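Cupin 2, conserved barrel domain protein (Shewanella frigidimarina, PDB 2PFW) is of unknown function but has the fold of a small RmlC-like cupin, a conserved beta barrel, and is probably related to the KdgF group. Local coordinates at residues Gly63-Asn68 with Gly98-Thr103; Ser58-Gly63 with Lys74-Gly79. One frame throughout, in Å; residues are numbered along the deposited sequence.

Contact 1: residues Gly63-Asn68 with Gly98-Thr103; sequences GEFHVN and GILIDT. With EDO (1,2-ethanediol), chain C.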
ATOM      1  N   GLY A  63     -11.887  -0.261  -9.553  1.00 27.22           N
ATOM      2  CA  GLY A  63     -12.220  -1.284 -10.529  1.00 24.89           C
ATOM      3  C   GLY A  63     -12.738  -2.532  -9.840  1.00 23.15           C
ATOM      4  O   GLY A  63     -12.730  -2.614  -8.613  1.00 24.60           O
ATOM      5  N   GLU A  64     -13.196  -3.515 -10.608  1.00 26.14           N
ATOM      6  CA  GLU A  64     -13.711  -4.748 -10.021  1.00 25.66           C
ATOM      7  C   GLU A  64     -12.677  -5.858 -10.229  1.00 23.95           C
ATOM      8  O   GLU A  64     -12.270  -6.124 -11.357  1.00 22.67           O
ATOM      9  CB  GLU A  64     -15.060  -5.137 -10.605  1.00 29.33           C
ATOM     10  CG  GLU A  64     -16.199  -4.158 -10.401  1.00 25.99           C
ATOM     11  CD  GLU A  64     -16.557  -3.906  -8.954  1.00 30.26           C
ATOM     12  OE1 GLU A  64     -16.890  -4.868  -8.231  1.00 36.71           O
ATOM     13  OE2 GLU A  64     -16.499  -2.726  -8.540  1.00 35.42           O
ATOM     14  N   PHE A  65     -12.247  -6.467  -9.129  1.00 22.70           N
ATOM     15  CA  PHE A  65     -11.182  -7.465  -9.194  1.00 24.65           C
ATOM     16  C   PHE A  65     -11.724  -8.829  -8.763  1.00 19.52           C
ATOM     17  O   PHE A  65     -12.223  -8.967  -7.648  1.00 18.34           O
ATOM     18  CB  PHE A  65      -9.985  -7.064  -8.330  1.00 21.51           C
ATOM     19  CG  PHE A  65      -9.110  -6.039  -9.039  1.00 22.20           C
ATOM     20  CD1 PHE A  65      -9.417  -4.690  -8.970  1.00 20.62           C
ATOM     21  CD2 PHE A  65      -8.002  -6.439  -9.762  1.00 19.74           C
ATOM     22  CE1 PHE A  65      -8.623  -3.768  -9.623  1.00 17.61           C
ATOM     23  CE2 PHE A  65      -7.203  -5.522 -10.415  1.00 24.13           C
ATOM     24  CZ  PHE A  65      -7.517  -4.177 -10.342  1.00 24.14           C
ATOM     25  N   HIS A  66     -11.622  -9.796  -9.666  1.00 22.53           N
ATOM     26  CA  HIS A  66     -11.847 -11.201  -9.355  1.00 24.96           C
ATOM     27  C   HIS A  66     -10.539 -11.776  -8.809  1.00 18.20           C
ATOM     28  O   HIS A  66      -9.608 -11.986  -9.586  1.00 14.71           O
ATOM     29  CB  HIS A  66     -12.296 -11.996 -10.577  1.00 26.07           C
ATOM     30  CG  HIS A  66     -13.681 -11.696 -11.054  1.00 28.77           C
ATOM     31  ND1 HIS A  66     -14.036 -10.460 -11.543  1.00 30.23           N
ATOM     32  CD2 HIS A  66     -14.801 -12.456 -11.133  1.00 33.74           C
ATOM     33  CE1 HIS A  66     -15.309 -10.466 -11.897  1.00 29.81           C
ATOM     34  NE2 HIS A  66     -15.797 -11.671 -11.655  1.00 32.72           N
ATOM     35  N   VAL A  67     -10.461 -12.010  -7.505  1.00 23.04           N
ATOM     36  CA  VAL A  67      -9.173 -12.435  -6.951  1.00 23.04           C
ATOM     37  C   VAL A  67      -9.248 -13.858  -6.401  1.00 15.82           C
ATOM     38  O   VAL A  67     -10.151 -14.211  -5.642  1.00 18.73           O
ATOM     39  CB  VAL A  67      -8.671 -11.479  -5.856  1.00 22.72           C
ATOM     40  CG1 VAL A  67      -7.355 -11.992  -5.287  1.00 21.24           C
ATOM     41  CG2 VAL A  67      -8.501 -10.076  -6.421  1.00 18.60           C
ATOM     42  N   ASN A  68      -8.275 -14.678  -6.802  1.00 18.56           N
ATOM     43  CA  ASN A  68      -8.130 -16.011  -6.225  1.00 21.10           C
ATOM     44  C   ASN A  68      -6.947 -16.044  -5.255  1.00 14.74           C
ATOM     45  O   ASN A  68      -5.827 -15.779  -5.695  1.00 20.11           O
ATOM     46  CB  ASN A  68      -7.938 -17.069  -7.315  1.00 19.83           C
ATOM     47  CG  ASN A  68      -8.091 -18.473  -6.750  1.00 23.44           C
ATOM     48  OD1 ASN A  68      -7.840 -18.718  -5.568  1.00 26.40           O
ATOM     49  ND2 ASN A  68      -8.517 -19.409  -7.595  1.00 30.94           N
ATOM     50  N   GLY A  98      -9.017  -1.097 -13.940  1.00 22.94           N
ATOM     51  CA  GLY A  98      -8.909  -0.741 -12.532  1.00 22.49           C
ATOM     52  C   GLY A  98      -7.489  -0.436 -12.097  1.00 15.05           C
ATOM     53  O   GLY A  98      -6.574  -0.366 -12.914  1.00 18.90           O
ATOM     54  N   ILE A  99      -7.309  -0.251 -10.794  1.00 21.55           N
ATOM     55  CA  ILE A  99      -6.006   0.084 -10.218  1.00 21.53           C
ATOM     56  C   ILE A  99      -5.794  -0.621  -8.882  1.00 12.83           C
ATOM     57  O   ILE A  99      -6.677  -0.646  -8.025  1.00 19.77           O
ATOM     58  CB  ILE A  99      -5.853   1.602 -10.046  1.00 20.62           C
ATOM     59  CG1 ILE A  99      -5.913   2.369 -11.368  1.00 23.33           C
ATOM     60  CG2 ILE A  99      -4.575   1.947  -9.307  1.00 22.97           C
ATOM     61  CD1 ILE A  99      -6.264   3.832 -11.212  1.00 30.95           C
ATOM     62  N   LEU A 100      -4.608  -1.207  -8.729  1.00 21.05           N
ATOM     63  CA  LEU A 100      -4.204  -1.900  -7.518  1.00 22.73           C
ATOM     64  C   LEU A 100      -2.962  -1.244  -6.896  1.00 16.67           C
ATOM     65  O   LEU A 100      -2.099  -0.761  -7.620  1.00 20.16           O
ATOM     66  CB  LEU A 100      -3.837  -3.357  -7.774  1.00 22.51           C
ATOM     67  CG  LEU A 100      -4.932  -4.406  -7.857  1.00 23.21           C
ATOM     68  CD1 LEU A 100      -4.299  -5.785  -8.038  1.00 32.35           C
ATOM     69  CD2 LEU A 100      -5.829  -4.382  -6.635  1.00 22.34           C
ATOM     70  N   ILE A 101      -2.867  -1.262  -5.576  1.00 20.71           N
ATOM     71  CA  ILE A 101      -1.583  -1.051  -4.905  1.00 22.50           C
ATOM     72  C   ILE A 101      -1.060  -2.388  -4.389  1.00 14.94           C
ATOM     73  O   ILE A 101      -1.651  -2.969  -3.486  1.00 18.69           O
ATOM     74  CB  ILE A 101      -1.707  -0.024  -3.762  1.00 22.32           C
ATOM     75  CG1 ILE A 101      -2.459   1.252  -4.132  1.00 20.41           C
ATOM     76  CG2 ILE A 101      -0.323   0.253  -3.189  1.00 19.96           C
ATOM     77  CD1 ILE A 101      -1.709   2.536  -4.353  1.00 25.61           C
ATOM     78  N   ASP A 102       0.015  -2.874  -4.988  1.00 19.02           N
ATOM     79  CA  ASP A 102       0.649  -4.115  -4.553  1.00 20.03           C
ATOM     80  C   ASP A 102       1.859  -3.778  -3.674  1.00 14.37           C
ATOM     81  O   ASP A 102       2.736  -3.064  -4.155  1.00 13.81           O
ATOM     82  CB  ASP A 102       1.103  -4.965  -5.731  1.00 20.59           C
ATOM     83  CG  ASP A 102       0.018  -5.695  -6.489  1.00 21.61           C
ATOM     84  OD1 ASP A 102      -1.083  -5.930  -5.956  1.00 20.73           O
ATOM     85  OD2 ASP A 102       0.259  -6.058  -7.661  1.00 23.85           O
ATOM     86  N   THR A 103       1.870  -4.290  -2.453  1.00 18.74           N
ATOM     87  CA  THR A 103       3.030  -4.171  -1.579  1.00 19.77           C
ATOM     88  C   THR A 103       3.568  -5.541  -1.177  1.00 19.10           C
ATOM     89  O   THR A 103       2.785  -6.452  -0.910  1.00 21.59           O
ATOM     90  CB  THR A 103       2.683  -3.372  -0.312  1.00 14.22           C
ATOM     91  OG1 THR A 103       2.092  -4.218   0.672  1.00 27.24           O
ATOM     92  CG2 THR A 103       1.637  -2.313  -0.658  1.00 21.74           C
TER
HETATM   93  C1  EDO C 116      -1.082  -8.486  -8.029  1.00 29.06           C
HETATM   94  O1  EDO C 116      -1.983  -8.542  -6.921  1.00 30.03           O
HETATM   95  C2  EDO C 116      -1.742  -7.724  -9.171  1.00 29.58           C
HETATM   96  O2  EDO C 116      -0.735  -7.113  -9.985  1.00 34.82           O
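Phe65 and Leu100 face each other across the interior of the cupin barrel, where strand 65-69 of one antiparallel sheet lies opposite strand 98-105 of the other. Residues 65-68 and 98-103 are not paired in one sheet: the axes of these segments approach to 10.1 Å, with 42° between their directions, and side chains span the gap. Phe65 points from its strand toward the opposite sheet, and Leu100 comes to meet it from the other direction. The branch carbon Leu100 CG sits over one face of the phenyl ring in a CH-pi contact, 3.9 Å from the centroid of the Phe65 ring and 27° off its normal. That offset places it above the rim, where Leu100 CG lies 3.6 Å from both Phe65 CZ and Phe65 CE2. One methyl, Leu100 CD1, continues past the ring at Phe65 CE2, while Leu100 CD2 lies toward Phe65 CE1 and CZ. With Phe65 CG anti to its own carbonyl carbon (chi1 -80°), the ring reaches back toward Gly98, and its edge meets the backbone there: Ile99 N lies in the ring plane, 3.9 Å from Phe65 CE1. Glycine suits position 98, since a CB would collide with Phe65 CE1. Phe41 adds an edge-to-face ring contact, and Val60 also touches Phe65, making an apolar cluster between the sheets. Were the ring of Phe65 replaced by an alanine here, Leu100 CG would probably lose the face it rests on, and a gap would be likely to open between the sheets. At the far side of Leu100, a 1,2-ethanediol, probably from the crystallisation liquor, occupies the barrel interior beside Asp102, although its placement against the carboxylate is doubtful. Its carbon C2 lies 3.4 Å from Leu100 CD1.

Contact 2: residues Ser58-Gly63 with Lys74-Gly79; sequences SYVVEG and KVLTAG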
ATOM      1  N   SER A  58      -2.420  -6.297  -0.837  1.00 17.78           N
ATOM      2  CA  SER A  58      -2.903  -5.581  -2.015  1.00 15.87           C
ATOM      3  C   SER A  58      -4.164  -4.795  -1.654  1.00  7.22           C
ATOM      4  O   SER A  58      -5.007  -5.259  -0.889  1.00 14.41           O
ATOM      5  CB  SER A  58      -3.174  -6.544  -3.166  1.00 18.64           C
ATOM      6  OG  SER A  58      -2.082  -6.702  -4.039  1.00 16.58           O
ATOM      7  N   TYR A  59      -4.259  -3.592  -2.214  1.00 18.96           N
ATOM      8  CA  TYR A  59      -5.385  -2.698  -1.988  1.00 17.34           C
ATOM      9  C   TYR A  59      -6.043  -2.338  -3.320  1.00 10.89           C
ATOM     10  O   TYR A  59      -5.339  -2.035  -4.281  1.00 11.87           O
ATOM     11  CB  TYR A  59      -4.952  -1.416  -1.268  1.00 18.80           C
ATOM     12  CG  TYR A  59      -6.115  -0.472  -1.022  1.00 14.81           C
ATOM     13  CD1 TYR A  59      -7.021  -0.698  -0.006  1.00 13.28           C
ATOM     14  CD2 TYR A  59      -6.290   0.655  -1.824  1.00 20.22           C
ATOM     15  CE1 TYR A  59      -8.083   0.163   0.222  1.00 19.54           C
ATOM     16  CE2 TYR A  59      -7.348   1.516  -1.603  1.00 14.72           C
ATOM     17  CZ  TYR A  59      -8.234   1.266  -0.586  1.00 15.81           C
ATOM     18  OH  TYR A  59      -9.287   2.132  -0.375  1.00 27.19           O
ATOM     19  N   VAL A  60      -7.375  -2.377  -3.375  1.00 16.67           N
ATOM     20  CA  VAL A  60      -8.030  -1.992  -4.626  1.00 16.82           C
ATOM     21  C   VAL A  60      -8.279  -0.481  -4.635  1.00 15.31           C
ATOM     22  O   VAL A  60      -9.079   0.011  -3.846  1.00 17.23           O
ATOM     23  CB  VAL A  60      -9.349  -2.738  -4.873  1.00 20.99           C
ATOM     24  CG1 VAL A  60      -9.849  -2.447  -6.286  1.00 18.96           C
ATOM     25  CG2 VAL A  60      -9.195  -4.238  -4.682  1.00 16.40           C
ATOM     26  N   VAL A  61      -7.575   0.216  -5.519  1.00 20.08           N
ATOM     27  CA  VAL A  61      -7.780   1.655  -5.681  1.00 22.87           C
ATOM     28  C   VAL A  61      -9.077   1.883  -6.454  1.00 24.10           C
ATOM     29  O   VAL A  61      -9.967   2.582  -5.967  1.00 24.55           O
ATOM     30  CB  VAL A  61      -6.611   2.339  -6.396  1.00 21.23           C
ATOM     31  CG1 VAL A  61      -6.986   3.756  -6.793  1.00 28.40           C
ATOM     32  CG2 VAL A  61      -5.375   2.334  -5.505  1.00 26.07           C
ATOM     33  N   GLU A  62      -9.203   1.285  -7.639  1.00 22.48           N
ATOM     34  CA  GLU A  62     -10.517   1.277  -8.288  1.00 26.29           C
ATOM     35  C   GLU A  62     -10.647   0.143  -9.300  1.00 24.02           C
ATOM     36  O   GLU A  62      -9.659  -0.336  -9.846  1.00 22.13           O
ATOM     37  CB  GLU A  62     -10.770   2.623  -8.964  1.00 23.05           C
ATOM     38  CG  GLU A  62      -9.944   2.831 -10.215  1.00 25.48           C
ATOM     39  CD  GLU A  62     -10.683   3.632 -11.272  1.00 34.80           C
ATOM     40  OE1 GLU A  62     -11.908   3.435 -11.427  1.00 49.56           O
ATOM     41  OE2 GLU A  62     -10.030   4.454 -11.944  1.00 37.13           O
ATOM     42  N   GLY A  63     -11.887  -0.261  -9.553  1.00 27.22           N
ATOM     43  CA  GLY A  63     -12.220  -1.284 -10.529  1.00 24.89           C
ATOM     44  C   GLY A  63     -12.738  -2.532  -9.840  1.00 23.15           C
ATOM     45  O   GLY A  63     -12.730  -2.614  -8.613  1.00 24.60           O
ATOM     46  N   LYS A  74     -13.058 -14.254  -4.553  1.00 21.99           N
ATOM     47  CA  LYS A  74     -13.989 -13.178  -4.201  1.00 21.95           C
ATOM     48  C   LYS A  74     -13.916 -12.091  -5.270  1.00 16.71           C
ATOM     49  O   LYS A  74     -12.880 -11.906  -5.907  1.00 19.89           O
ATOM     50  CB  LYS A  74     -13.722 -12.615  -2.810  1.00 23.21           C
ATOM     51  CG  LYS A  74     -13.379 -13.578  -1.702  1.00 20.00           C
ATOM     52  CD  LYS A  74     -14.364 -13.662  -0.565  1.00 22.94           C
ATOM     53  CE  LYS A  74     -14.333 -14.998   0.151  1.00 21.73           C
ATOM     54  NZ  LYS A  74     -15.589 -15.294   0.889  1.00 24.86           N
ATOM     55  N   VAL A  75     -15.022 -11.377  -5.476  1.00 17.90           N
ATOM     56  CA  VAL A  75     -14.985 -10.174  -6.305  1.00 15.99           C
ATOM     57  C   VAL A  75     -14.692  -8.972  -5.406  1.00 11.07           C
ATOM     58  O   VAL A  75     -15.405  -8.787  -4.423  1.00 13.07           O
ATOM     59  CB  VAL A  75     -16.306  -9.957  -7.054  1.00 19.26           C
ATOM     60  CG1 VAL A  75     -16.214  -8.716  -7.927  1.00 19.75           C
ATOM     61  CG2 VAL A  75     -16.644 -11.195  -7.873  1.00 20.76           C
ATOM     62  N   LEU A  76     -13.672  -8.206  -5.752  1.00 17.60           N
ATOM     63  CA  LEU A  76     -13.247  -7.082  -4.925  1.00 19.95           C
ATOM     64  C   LEU A  76     -13.445  -5.765  -5.677  1.00 18.72           C
ATOM     65  O   LEU A  76     -13.208  -5.689  -6.881  1.00 17.63           O
ATOM     66  CB  LEU A  76     -11.781  -7.203  -4.509  1.00 17.93           C
ATOM     67  CG  LEU A  76     -11.360  -8.421  -3.687  1.00 19.35           C
ATOM     68  CD1 LEU A  76     -10.002  -8.177  -3.042  1.00 26.88           C
ATOM     69  CD2 LEU A  76     -12.395  -8.774  -2.636  1.00 19.58           C
ATOM     70  N   THR A  77     -13.858  -4.739  -4.942  1.00 19.86           N
ATOM     71  CA  THR A  77     -13.990  -3.395  -5.505  1.00 23.46           C
ATOM     72  C   THR A  77     -13.182  -2.389  -4.691  1.00 25.19           C
ATOM     73  O   THR A  77     -12.507  -2.753  -3.722  1.00 17.45           O
ATOM     74  CB  THR A  77     -15.482  -3.006  -5.581  1.00 19.73           C
ATOM     75  OG1 THR A  77     -15.632  -1.779  -6.302  1.00 20.27           O
ATOM     76  CG2 THR A  77     -16.056  -2.795  -4.196  1.00 18.42           C
ATOM     77  N   ALA A  78     -13.236  -1.129  -5.093  1.00 25.02           N
ATOM     78  CA  ALA A  78     -12.495  -0.050  -4.457  1.00 24.14           C
ATOM     79  C   ALA A  78     -12.646  -0.075  -2.941  1.00 19.79           C
ATOM     80  O   ALA A  78     -13.747  -0.193  -2.401  1.00 17.47           O
ATOM     81  CB  ALA A  78     -12.943   1.293  -5.021  1.00 27.21           C
ATOM     82  N   GLY A  79     -11.513   0.011  -2.241  1.00 24.78           N
ATOM     83  CA  GLY A  79     -11.480   0.022  -0.789  1.00 21.15           C
ATOM     84  C   GLY A  79     -11.266  -1.354  -0.191  1.00 22.42           C
ATOM     85  O   GLY A  79     -11.127  -1.511   1.024  1.00 20.33           O
TER
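Val60 places CG1 anti to its backbone N (chi1 -171°) and CG2 beside that N; this sets Val60 CB against Thr77 O at 3.4 Å, with both methyls of Val60 near the same oxygen. Val60 CG2 also reaches Leu76 CB at 3.9 Å, the two side chains crossing obliquely. Tyr59 likewise has CG anti to its backbone N, which carries the phenol to Gly79: Tyr59 OH lies 3.1 Å from Gly79 CA. The hydroxyl is hydrogen-bonded to Lys38 of the second subunit. This is the corner of the cupin barrel where strand 55-61 leaves one sheet through a classic beta bulge, Val61 and Glu62 both facing Ile99, while 74-79 crosses from the other sheet. A nearly straight hydrogen bond ties the two, Gly79 N to Val60 O at 2.9 Å and 173°, the donor lying in the carbonyl plane. Beside it, Ala78 lays its methyl against Val61 O, but its own buried N has no partner. Farther along, Thr77 CA makes a CA-H...O contact of 3.4 Å with Gly63 O, while Thr77 OG1 is hydrogen-bonded to Glu64 OE2.

Overall arrangement
Both contacts join the two sheets of the barrel and share Gly63, where the chain passes from strand 55-61 toward strand 65-69. Contact 1 looks inward: it bridges the space between the sheets with apolar side chains, and its centre is about 7 Å from that of the chain. Contact 2, about 11 Å out, lies at the barrel corner and has a more polar, backbone-led chemistry, although Val60 and Leu76 are buried there too. Their centres are about 5 Å apart, and Val60 belongs to both neighbourhoods because it also touches Phe65 and Leu100. Tyr59 of contact 2 packs on Ile101 of the second subunit, and Ile101 of contact 1 on Tyr59 of that subunit.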